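Local coordinates for protein aeromonas extracellular serine protease (Aeromonas sobria, PDB 3WQB) that cleaves peptide bonds after paired basic residues, one of them lysine, as a secreted, calcium-binding serine protease of the furin subfamily and probable virulence factor, at residues G116-N128 / T132-F144; F278-T290 / G330-T342. The protein carries 1 engineered substitution. All coordinates share one frame; numbering follows the deposited sequence.

Contact 1. Residues G116-N128 / T132-F144. With CA (calcium ion), chain C.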
loop_
_atom_site.group_PDB
_atom_site.type_symbol
_atom_site.label_atom_id
_atom_site.label_comp_id
_atom_site.label_asym_id
_atom_site.label_seq_id
_atom_site.Cartn_x
_atom_site.Cartn_y
_atom_site.Cartn_z
ATOM N N GLY A 116 13.777 6.050 -3.690
ATOM C CA GLY A 116 13.776 6.380 -2.266
ATOM C C GLY A 116 14.199 7.817 -2.004
ATOM O O GLY A 116 13.695 8.468 -1.086
ATOM N N THR A 117 15.153 8.304 -2.794
ATOM C CA THR A 117 15.627 9.673 -2.682
ATOM C C THR A 117 14.534 10.650 -3.119
ATOM O O THR A 117 14.317 11.687 -2.484
ATOM C CB THR A 117 16.934 9.838 -3.474
ATOM O OG1 THR A 117 17.912 8.951 -2.919
ATOM C CG2 THR A 117 17.459 11.269 -3.423
ATOM N N SER A 118 13.821 10.293 -4.183
ATOM C CA SER A 118 12.684 11.099 -4.640
ATOM C C SER A 118 11.556 11.140 -3.598
ATOM O O SER A 118 11.002 12.198 -3.313
ATOM C CB SER A 118 12.173 10.581 -5.985
ATOM O OG SER A 118 13.154 10.709 -7.006
ATOM N N VAL A 119 11.224 9.977 -3.046
ATOM C CA VAL A 119 10.271 9.867 -1.933
ATOM C C VAL A 119 10.672 10.780 -0.772
ATOM O O VAL A 119 9.851 11.553 -0.257
ATOM C CB VAL A 119 10.172 8.385 -1.461
ATOM C CG1 VAL A 119 9.484 8.251 -0.106
ATOM C CG2 VAL A 119 9.442 7.549 -2.496
ATOM N N SER A 120 11.943 10.691 -0.372
ATOM C CA SER A 120 12.443 11.438 0.765
ATOM C C SER A 120 12.293 12.945 0.609
ATOM O O SER A 120 11.922 13.630 1.561
ATOM C CB SER A 120 13.896 11.063 1.068
ATOM O OG SER A 120 13.964 9.695 1.433
ATOM N N GLY A 121 12.546 13.452 -0.596
ATOM C CA GLY A 121 12.425 14.879 -0.862
ATOM C C GLY A 121 11.001 15.396 -0.769
ATOM O O GLY A 121 10.775 16.518 -0.320
ATOM N N ILE A 122 10.037 14.592 -1.217
ATOM C CA ILE A 122 8.636 14.960 -1.081
ATOM C C ILE A 122 8.321 15.197 0.402
ATOM O O ILE A 122 7.640 16.165 0.758
ATOM C CB ILE A 122 7.722 13.898 -1.710
ATOM C CG1 ILE A 122 7.890 13.908 -3.233
ATOM C CG2 ILE A 122 6.258 14.108 -1.297
ATOM C CD1 ILE A 122 7.328 12.672 -3.908
ATOM N N ILE A 123 8.827 14.320 1.261
ATOM C CA ILE A 123 8.591 14.463 2.693
ATOM C C ILE A 123 9.327 15.640 3.304
ATOM O O ILE A 123 8.720 16.460 3.997
ATOM C CB ILE A 123 8.984 13.193 3.472
ATOM C CG1 ILE A 123 8.305 11.955 2.888
ATOM C CG2 ILE A 123 8.625 13.338 4.948
ATOM C CD1 ILE A 123 8.733 10.665 3.525
ATOM N N ALA A 124 10.630 15.725 3.050
ATOM C CA ALA A 124 11.489 16.527 3.912
ATOM C C ALA A 124 12.684 17.187 3.216
ATOM O O ALA A 124 13.734 17.375 3.833
ATOM C CB ALA A 124 11.951 15.684 5.102
ATOM N N ALA A 125 12.533 17.579 1.953
ATOM C CA ALA A 125 13.570 18.420 1.344
ATOM C C ALA A 125 13.757 19.657 2.225
ATOM O O ALA A 125 12.788 20.240 2.726
ATOM C CB ALA A 125 13.216 18.799 -0.090
ATOM N N VAL A 126 15.010 20.043 2.407
ATOM C CA VAL A 126 15.359 21.108 3.343
ATOM C C VAL A 126 14.826 22.465 2.872
ATOM O O VAL A 126 14.831 22.773 1.673
ATOM C CB VAL A 126 16.899 21.145 3.560
ATOM C CG1 VAL A 126 17.319 22.290 4.476
ATOM C CG2 VAL A 126 17.350 19.821 4.138
ATOM N N ASP A 127 14.322 23.252 3.817
ATOM C CA ASP A 127 13.868 24.604 3.531
ATOM C C ASP A 127 15.065 25.556 3.571
ATOM O O ASP A 127 15.566 25.907 4.637
ATOM C CB ASP A 127 12.822 25.020 4.561
ATOM C CG ASP A 127 12.127 26.314 4.205
ATOM O OD1 ASP A 127 12.167 26.719 3.028
ATOM O OD2 ASP A 127 11.513 26.911 5.116
ATOM N N ASN A 128 15.534 25.932 2.390
ATOM C CA ASN A 128 16.756 26.727 2.262
ATOM C C ASN A 128 16.685 27.533 0.960
ATOM O O ASN A 128 15.596 27.955 0.555
ATOM C CB ASN A 128 17.992 25.813 2.340
ATOM C CG ASN A 128 17.919 24.655 1.360
ATOM O OD1 ASN A 128 17.132 24.680 0.411
ATOM N ND2 ASN A 128 18.738 23.628 1.586
ATOM N N THR A 132 14.020 22.161 -3.734
ATOM C CA THR A 132 12.599 22.120 -3.406
ATOM C C THR A 132 12.378 22.360 -1.914
ATOM O O THR A 132 13.332 22.499 -1.132
ATOM C CB THR A 132 12.014 20.743 -3.763
ATOM O OG1 THR A 132 12.808 19.724 -3.145
ATOM C CG2 THR A 132 11.972 20.531 -5.289
ATOM N N LYS A 133 11.105 22.407 -1.528
ATOM C CA LYS A 133 10.718 22.499 -0.127
ATOM C C LYS A 133 9.924 21.249 0.225
ATOM O O LYS A 133 8.936 20.936 -0.430
ATOM C CB LYS A 133 9.866 23.749 0.112
ATOM C CG LYS A 133 9.630 24.080 1.591
ATOM C CD LYS A 133 8.639 25.237 1.747
ATOM C CE LYS A 133 8.566 25.716 3.187
ATOM N NZ LYS A 133 7.470 26.724 3.401
ATOM N N GLY A 134 10.346 20.534 1.260
ATOM C CA GLY A 134 9.570 19.383 1.713
ATOM C C GLY A 134 8.192 19.771 2.223
ATOM O O GLY A 134 7.953 20.923 2.619
ATOM N N ILE A 135 7.275 18.808 2.212
ATOM C CA ILE A 135 5.986 18.991 2.868
ATOM C C ILE A 135 6.199 19.289 4.357
ATOM O O ILE A 135 5.538 20.162 4.928
ATOM C CB ILE A 135 5.148 17.725 2.706
ATOM C CG1 ILE A 135 4.687 17.582 1.264
ATOM C CG2 ILE A 135 3.935 17.713 3.636
ATOM C CD1 ILE A 135 4.211 16.170 0.942
ATOM N N ALA A 136 7.136 18.554 4.960
ATOM C CA ALA A 136 7.466 18.645 6.377
ATOM C C ALA A 136 8.985 18.846 6.450
ATOM O O ALA A 136 9.735 17.927 6.818
ATOM C CB ALA A 136 7.036 17.374 7.098
ATOM N N PRO A 137 9.452 20.064 6.103
ATOM C CA PRO A 137 10.881 20.288 5.889
ATOM C C PRO A 137 11.722 20.323 7.161
ATOM O O PRO A 137 12.945 20.490 7.087
ATOM C CB PRO A 137 10.921 21.634 5.162
ATOM C CG PRO A 137 9.717 22.346 5.646
ATOM C CD PRO A 137 8.661 21.284 5.856
ATOM N N ARG A 138 11.091 20.145 8.313
ATOM C CA ARG A 138 11.848 20.010 9.556
ATOM C C ARG A 138 11.805 18.591 10.132
ATOM O O ARG A 138 12.372 18.326 11.202
ATOM C CB ARG A 138 11.415 21.062 10.585
ATOM C CG ARG A 138 11.694 22.505 10.154
ATOM C CD ARG A 138 11.409 23.499 11.274
ATOM N NE ARG A 138 12.287 23.266 12.415
ATOM C CZ ARG A 138 12.042 23.655 13.665
ATOM N NH1 ARG A 138 10.930 24.309 13.977
ATOM N NH2 ARG A 138 12.918 23.371 14.613
ATOM N N ALA A 139 11.141 17.677 9.424
ATOM C CA ALA A 139 11.145 16.272 9.830
ATOM C C ALA A 139 12.536 15.667 9.614
ATOM O O ALA A 139 13.328 16.180 8.808
ATOM C CB ALA A 139 10.076 15.495 9.071
ATOM N N GLN A 140 12.825 14.579 10.324
ATOM C CA GLN A 140 14.132 13.913 10.236
ATOM C C GLN A 140 13.996 12.549 9.586
ATOM O O GLN A 140 13.090 11.794 9.919
ATOM C CB GLN A 140 14.770 13.778 11.619
ATOM C CG GLN A 140 15.125 15.109 12.269
ATOM C CD GLN A 140 16.591 15.461 12.136
ATOM O OE1 GLN A 140 17.005 16.092 11.165
ATOM N NE2 GLN A 140 17.385 15.066 13.127
ATOM N N LEU A 141 14.914 12.238 8.677
ATOM C CA LEU A 141 14.832 11.022 7.861
ATOM C C LEU A 141 15.864 9.966 8.209
ATOM O O LEU A 141 17.015 10.283 8.562
ATOM C CB LEU A 141 15.047 11.365 6.388
ATOM C CG LEU A 141 14.101 12.347 5.719
ATOM C CD1 LEU A 141 14.747 12.865 4.438
ATOM C CD2 LEU A 141 12.777 11.654 5.451
ATOM N N GLN A 142 15.440 8.709 8.098
ATOM C CA GLN A 142 16.354 7.581 7.962
ATOM C C GLN A 142 15.993 6.826 6.694
ATOM O O GLN A 142 14.831 6.810 6.283
ATOM C CB GLN A 142 16.210 6.608 9.124
ATOM C CG GLN A 142 16.715 7.080 10.455
ATOM C CD GLN A 142 16.315 6.109 11.544
ATOM O OE1 GLN A 142 15.310 5.394 11.421
ATOM N NE2 GLN A 142 17.100 6.067 12.616
ATOM N N GLY A 143 16.981 6.177 6.086
ATOM C CA GLY A 143 16.730 5.345 4.907
ATOM C C GLY A 143 17.161 3.904 5.118
ATOM O O GLY A 143 18.201 3.645 5.729
ATOM N N PHE A 144 16.359 2.972 4.607
ATOM C CA PHE A 144 16.673 1.548 4.677
ATOM C C PHE A 144 16.391 1.002 3.287
ATOM O O PHE A 144 15.243 1.009 2.842
ATOM C CB PHE A 144 15.807 0.859 5.736
ATOM C CG PHE A 144 15.974 1.439 7.102
ATOM C CD1 PHE A 144 17.039 1.058 7.902
ATOM C CD2 PHE A 144 15.075 2.382 7.586
ATOM C CE1 PHE A 144 17.226 1.611 9.172
ATOM C CE2 PHE A 144 15.248 2.931 8.846
ATOM C CZ PHE A 144 16.325 2.555 9.639
HETATM CA CA CA C . 15.483 23.196 -0.491
HETATM O O HOH W 1 10.759 17.968 -2.714
HETATM O O HOH W 2 14.415 22.730 6.710
#

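Contact 2. Residues F278-T290 / G330-T342. Engineered in segment 330-342: Ala336 (natural residue Ser).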
loop_
_atom_site.group_PDB
_atom_site.type_symbol
_atom_site.label_atom_id
_atom_site.label_comp_id
_atom_site.label_asym_id
_atom_site.label_seq_id
_atom_site.Cartn_x
_atom_site.Cartn_y
_atom_site.Cartn_z
ATOM N N PHE A 278 -7.637 4.608 2.470
ATOM C CA PHE A 278 -8.016 5.511 3.547
ATOM C C PHE A 278 -8.105 6.956 3.062
ATOM O O PHE A 278 -9.056 7.673 3.398
ATOM C CB PHE A 278 -7.044 5.389 4.729
ATOM C CG PHE A 278 -7.558 6.013 5.999
ATOM C CD1 PHE A 278 -8.438 5.310 6.806
ATOM C CD2 PHE A 278 -7.190 7.306 6.369
ATOM C CE1 PHE A 278 -8.940 5.879 7.975
ATOM C CE2 PHE A 278 -7.687 7.881 7.547
ATOM C CZ PHE A 278 -8.571 7.165 8.333
ATOM N N LEU A 279 -7.127 7.376 2.258
ATOM C CA LEU A 279 -7.049 8.740 1.745
ATOM C C LEU A 279 -6.469 8.741 0.335
ATOM O O LEU A 279 -5.744 7.810 -0.066
ATOM C CB LEU A 279 -6.151 9.608 2.643
ATOM C CG LEU A 279 -6.616 9.936 4.054
ATOM C CD1 LEU A 279 -5.436 10.362 4.880
ATOM C CD2 LEU A 279 -7.702 11.008 4.025
ATOM N N SER A 280 -6.776 9.814 -0.386
ATOM C CA SER A 280 -6.107 10.178 -1.626
ATOM C C SER A 280 -5.044 11.232 -1.326
ATOM O O SER A 280 -5.269 12.156 -0.537
ATOM C CB SER A 280 -7.138 10.762 -2.592
ATOM O OG SER A 280 -6.556 11.208 -3.814
ATOM N N ALA A 281 -3.880 11.099 -1.951
ATOM C CA ALA A 281 -2.868 12.133 -1.862
ATOM C C ALA A 281 -2.193 12.309 -3.206
ATOM O O ALA A 281 -2.388 11.513 -4.115
ATOM C CB ALA A 281 -1.869 11.820 -0.729
ATOM N N THR A 282 -1.396 13.364 -3.311
ATOM C CA THR A 282 -0.798 13.796 -4.571
ATOM C C THR A 282 0.252 12.828 -5.117
ATOM O O THR A 282 1.217 12.497 -4.441
ATOM C CB THR A 282 -0.174 15.181 -4.396
ATOM O OG1 THR A 282 0.574 15.197 -3.175
ATOM C CG2 THR A 282 -1.255 16.221 -4.271
ATOM N N GLY A 283 0.043 12.385 -6.353
ATOM C CA GLY A 283 1.014 11.547 -7.054
ATOM C C GLY A 283 1.260 11.944 -8.504
ATOM O O GLY A 283 2.289 11.590 -9.058
ATOM N N GLY A 284 0.327 12.671 -9.123
ATOM C CA GLY A 284 0.516 13.153 -10.485
ATOM C C GLY A 284 0.430 12.076 -11.543
ATOM O O GLY A 284 -0.103 10.982 -11.305
ATOM N N GLU A 285 0.948 12.410 -12.724
ATOM C CA GLU A 285 0.948 11.514 -13.862
ATOM C C GLU A 285 2.392 11.139 -14.157
ATOM O O GLU A 285 2.943 10.342 -13.408
ATOM C CB GLU A 285 0.192 12.117 -15.040
ATOM C CG GLU A 285 -1.319 12.213 -14.790
ATOM C CD GLU A 285 -2.025 10.853 -14.736
ATOM O OE1 GLU A 285 -1.477 9.864 -15.262
ATOM O OE2 GLU A 285 -3.140 10.777 -14.168
ATOM N N TYR A 286 3.020 11.717 -15.191
ATOM C CA TYR A 286 4.384 11.308 -15.570
ATOM C C TYR A 286 5.391 12.442 -15.695
ATOM O O TYR A 286 6.591 12.183 -15.795
ATOM C CB TYR A 286 4.348 10.452 -16.847
ATOM C CG TYR A 286 3.616 9.153 -16.617
ATOM C CD1 TYR A 286 4.288 8.018 -16.168
ATOM C CD2 TYR A 286 2.240 9.062 -16.835
ATOM C CE1 TYR A 286 3.601 6.821 -15.933
ATOM C CE2 TYR A 286 1.547 7.882 -16.598
ATOM C CZ TYR A 286 2.234 6.760 -16.155
ATOM O OH TYR A 286 1.552 5.589 -15.925
ATOM N N GLY A 287 4.908 13.683 -15.676
ATOM C CA GLY A 287 5.782 14.855 -15.698
ATOM C C GLY A 287 6.233 15.218 -17.092
ATOM O O GLY A 287 7.089 16.096 -17.263
ATOM N N THR A 288 5.638 14.557 -18.080
ATOM C CA THR A 288 5.998 14.728 -19.481
ATOM C C THR A 288 4.916 15.599 -20.111
ATOM O O THR A 288 5.115 16.792 -20.324
ATOM C CB THR A 288 6.114 13.358 -20.183
ATOM O OG1 THR A 288 4.964 12.570 -19.848
ATOM C CG2 THR A 288 7.362 12.615 -19.708
ATOM N N ASP A 289 3.753 15.013 -20.362
ATOM C CA ASP A 289 2.613 15.745 -20.896
ATOM C C ASP A 289 1.846 16.523 -19.827
ATOM O O ASP A 289 1.236 17.552 -20.105
ATOM C CB ASP A 289 1.673 14.783 -21.617
ATOM C CG ASP A 289 2.340 14.078 -22.784
ATOM O OD1 ASP A 289 2.964 14.764 -23.617
ATOM O OD2 ASP A 289 2.249 12.835 -22.862
ATOM N N THR A 290 1.881 16.020 -18.593
ATOM C CA THR A 290 1.109 16.582 -17.477
ATOM C C THR A 290 1.945 16.457 -16.185
ATOM O O THR A 290 2.937 15.725 -16.169
ATOM C CB THR A 290 -0.235 15.846 -17.307
ATOM O OG1 THR A 290 0.025 14.449 -17.181
ATOM C CG2 THR A 290 -1.172 16.091 -18.517
ATOM N N GLY A 330 11.572 15.919 -12.163
ATOM C CA GLY A 330 10.161 16.299 -12.261
ATOM C C GLY A 330 9.264 15.146 -12.658
ATOM O O GLY A 330 8.120 15.353 -13.085
ATOM N N VAL A 331 9.777 13.924 -12.543
ATOM C CA VAL A 331 9.064 12.745 -13.043
ATOM C C VAL A 331 8.651 11.756 -11.954
ATOM O O VAL A 331 8.003 10.753 -12.248
ATOM C CB VAL A 331 9.870 12.004 -14.137
ATOM C CG1 VAL A 331 10.104 12.909 -15.339
ATOM C CG2 VAL A 331 11.184 11.460 -13.572
ATOM N N MET A 332 9.015 12.029 -10.702
ATOM C CA MET A 332 8.581 11.149 -9.622
ATOM C C MET A 332 7.060 11.132 -9.558
ATOM O O MET A 332 6.421 12.160 -9.714
ATOM C CB MET A 332 9.197 11.586 -8.295
ATOM C CG MET A 332 8.832 10.723 -7.106
ATOM S SD MET A 332 9.212 8.983 -7.368
ATOM C CE MET A 332 8.616 8.305 -5.828
ATOM N N ASN A 333 6.479 9.958 -9.342
ATOM C CA ASN A 333 5.033 9.811 -9.435
ATOM C C ASN A 333 4.562 8.585 -8.654
ATOM O O ASN A 333 5.283 8.056 -7.810
ATOM C CB ASN A 333 4.613 9.713 -10.907
ATOM C CG ASN A 333 5.078 8.430 -11.556
ATOM O OD1 ASN A 333 5.856 7.675 -10.970
ATOM N ND2 ASN A 333 4.593 8.162 -12.769
ATOM N N GLY A 334 3.338 8.151 -8.925
ATOM C CA GLY A 334 2.841 6.893 -8.405
ATOM C C GLY A 334 2.180 6.991 -7.049
ATOM O O GLY A 334 2.187 8.041 -6.391
ATOM N N THR A 335 1.592 5.879 -6.636
ATOM C CA THR A 335 1.196 5.777 -5.245
ATOM C C THR A 335 2.442 5.860 -4.360
ATOM O O THR A 335 2.332 6.177 -3.173
ATOM C CB THR A 335 0.307 4.555 -4.957
ATOM O OG1 THR A 335 0.951 3.353 -5.405
ATOM C CG2 THR A 335 -1.050 4.715 -5.619
ATOM N N ALA A 336 3.627 5.635 -4.940
ATOM C CA ALA A 336 4.884 5.888 -4.204
ATOM C C ALA A 336 5.143 7.353 -3.914
ATOM O O ALA A 336 6.035 7.656 -3.122
ATOM C CB ALA A 336 6.077 5.347 -4.920
ATOM N N SER A 337 4.411 8.249 -4.579
ATOM C CA SER A 337 4.432 9.684 -4.275
ATOM C C SER A 337 3.272 10.095 -3.375
ATOM O O SER A 337 3.410 10.988 -2.550
ATOM C CB SER A 337 4.410 10.490 -5.573
ATOM O OG SER A 337 5.663 10.397 -6.227
ATOM N N ALA A 338 2.124 9.438 -3.534
ATOM C CA ALA A 338 0.998 9.656 -2.630
ATOM C C ALA A 338 1.378 9.286 -1.197
ATOM O O ALA A 338 0.951 9.938 -0.238
ATOM C CB ALA A 338 -0.200 8.867 -3.085
ATOM N N THR A 339 2.204 8.250 -1.074
ATOM C CA THR A 339 2.632 7.754 0.225
ATOM C C THR A 339 3.446 8.809 0.996
ATOM O O THR A 339 3.056 9.155 2.113
ATOM C CB THR A 339 3.338 6.378 0.071
ATOM O OG1 THR A 339 2.404 5.444 -0.487
ATOM C CG2 THR A 339 3.804 5.849 1.408
ATOM N N PRO A 340 4.543 9.356 0.405
ATOM C CA PRO A 340 5.275 10.410 1.130
ATOM C C PRO A 340 4.483 11.709 1.265
ATOM O O PRO A 340 4.719 12.464 2.196
ATOM C CB PRO A 340 6.545 10.618 0.285
ATOM C CG PRO A 340 6.191 10.096 -1.078
ATOM C CD PRO A 340 5.298 8.906 -0.778
ATOM N N SER A 341 3.558 11.966 0.346
ATOM C CA SER A 341 2.646 13.101 0.530
ATOM C C SER A 341 1.860 12.967 1.834
ATOM O O SER A 341 1.693 13.935 2.568
ATOM C CB SER A 341 1.719 13.251 -0.672
ATOM O OG SER A 341 2.459 13.603 -1.827
ATOM N N THR A 342 1.412 11.750 2.114
ATOM C CA THR A 342 0.691 11.437 3.337
ATOM C C THR A 342 1.624 11.393 4.551
ATOM O O THR A 342 1.267 11.898 5.613
ATOM C CB THR A 342 -0.084 10.118 3.165
ATOM O OG1 THR A 342 -0.936 10.234 2.017
ATOM C CG2 THR A 342 -0.924 9.792 4.386
#

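Contact 1. Residues G116-N128 / T132-F144
The calcium-binding loop of the subtilisin domain closes here: Val126 O, Asn128 OD1 and Thr132 O bind the ion, with Val126 O at 2.3 Å from calcium, while Asn29, Asp87 and Ile130 complete the site. Asn128 places its CG between the backbone N and the carbonyl carbon (chi1 52°), which turns the amide oxygen onto the metal. Beyond Thr132, the returning chain bonds to carbonyls of residues 122 to 125. Ile135 N gives Ile122 O an almost straight bond (3.0 Å, 173° at the hydrogen), and Ala136 N reaches Ile123 O at 2.8 Å, nearly along the C=O axis. Gly134 N bonds Ala125 O; Gly134 CA lies only 4.1 Å from Ala124 CA, so the two backbones come into direct contact at a glycine. Ile122 CG2 and Ile135 CD1 meet 3.7 Å apart, the two chains side by side and pointing the same way. Leu141 straddles Ala124 CB with its CG and both methyls, and its CD1 also touches Ser120 CB. Water 1 bridges Thr132 OG1 and, weakly, Gly121 O. Helix 115-124 packs on strand 73-77, met by Val119 and Ile123, and on helix 335-352, where Ile122 and Ile123 rest on Pro340.

Contact 2. Residues F278-T290 / G330-T342
Thr282 OG1 donates to Ser341 OG at 2.8 Å, a hydroxyl-to-hydroxyl bond linking the end of strand 278-282 to the helix that carries the predicted nucleophile position of the charge relay system. Thr282 holds OG1 between its backbone N and carbonyl carbon, which directs it at the helix; Ser341 OG also lies near Ser337 O, one turn back. Beside this pair Ala281 CB packs against Ala338, Ser341 and Thr342, 3.3 Å from Thr342 OG1. That hydroxyl is turned back to Ala338 O, which accepts from Thr342 N on the opposite face of its plane. Ahead of the helix, Asn333 ND2 donates to Glu285 O (2.8 Å, 157° at the hydrogen), with the acceptor almost exactly in the amide plane. The same nitrogen approaches Tyr286 CD1 to 3.4 Å, ring and amide planes 68° apart. Ser337 OG bonds Asn333 O from above the carbonyl plane, joining the first helical turn to this loop. Gly334 takes the N-cap position, and Ala336, engineered from the predicted catalytic serine, points away from strand 277-282 and touches His115; a chain of another protein is hydrogen-bonded to the Ala336 backbone. The strand crosses the helix at 100°, their axes 6.4 Å apart, and continues the parallel sheet beside strand 255-261; Met332, just before the helix, packs on Ser118 and Val119 of helix 115-124.

Overall arrangement
Following the chain from the N terminus, contact 1 comes first and closes a short loop: three residues separate 116-128 from 132-144, and the turn leads from helix 115-124 into strand 140-144, one outermost strand of the six-stranded parallel sheet. Contact 2 opens later, at the other outermost strand, 277-282, and spans 39 residues, including strand 293-296, before returning at residues 330-342, which lead into helix 335-352. The two loops are in series, neither enclosing nor crossing the other. They nevertheless meet in space, their centres 15 Å apart, where helix 115-124 packs against helix 335-352: Val119 CG2 comes within 3.5 Å of Ala336 O. This joins the helices carrying His115 and engineered Ala336, two predicted charge-relay positions.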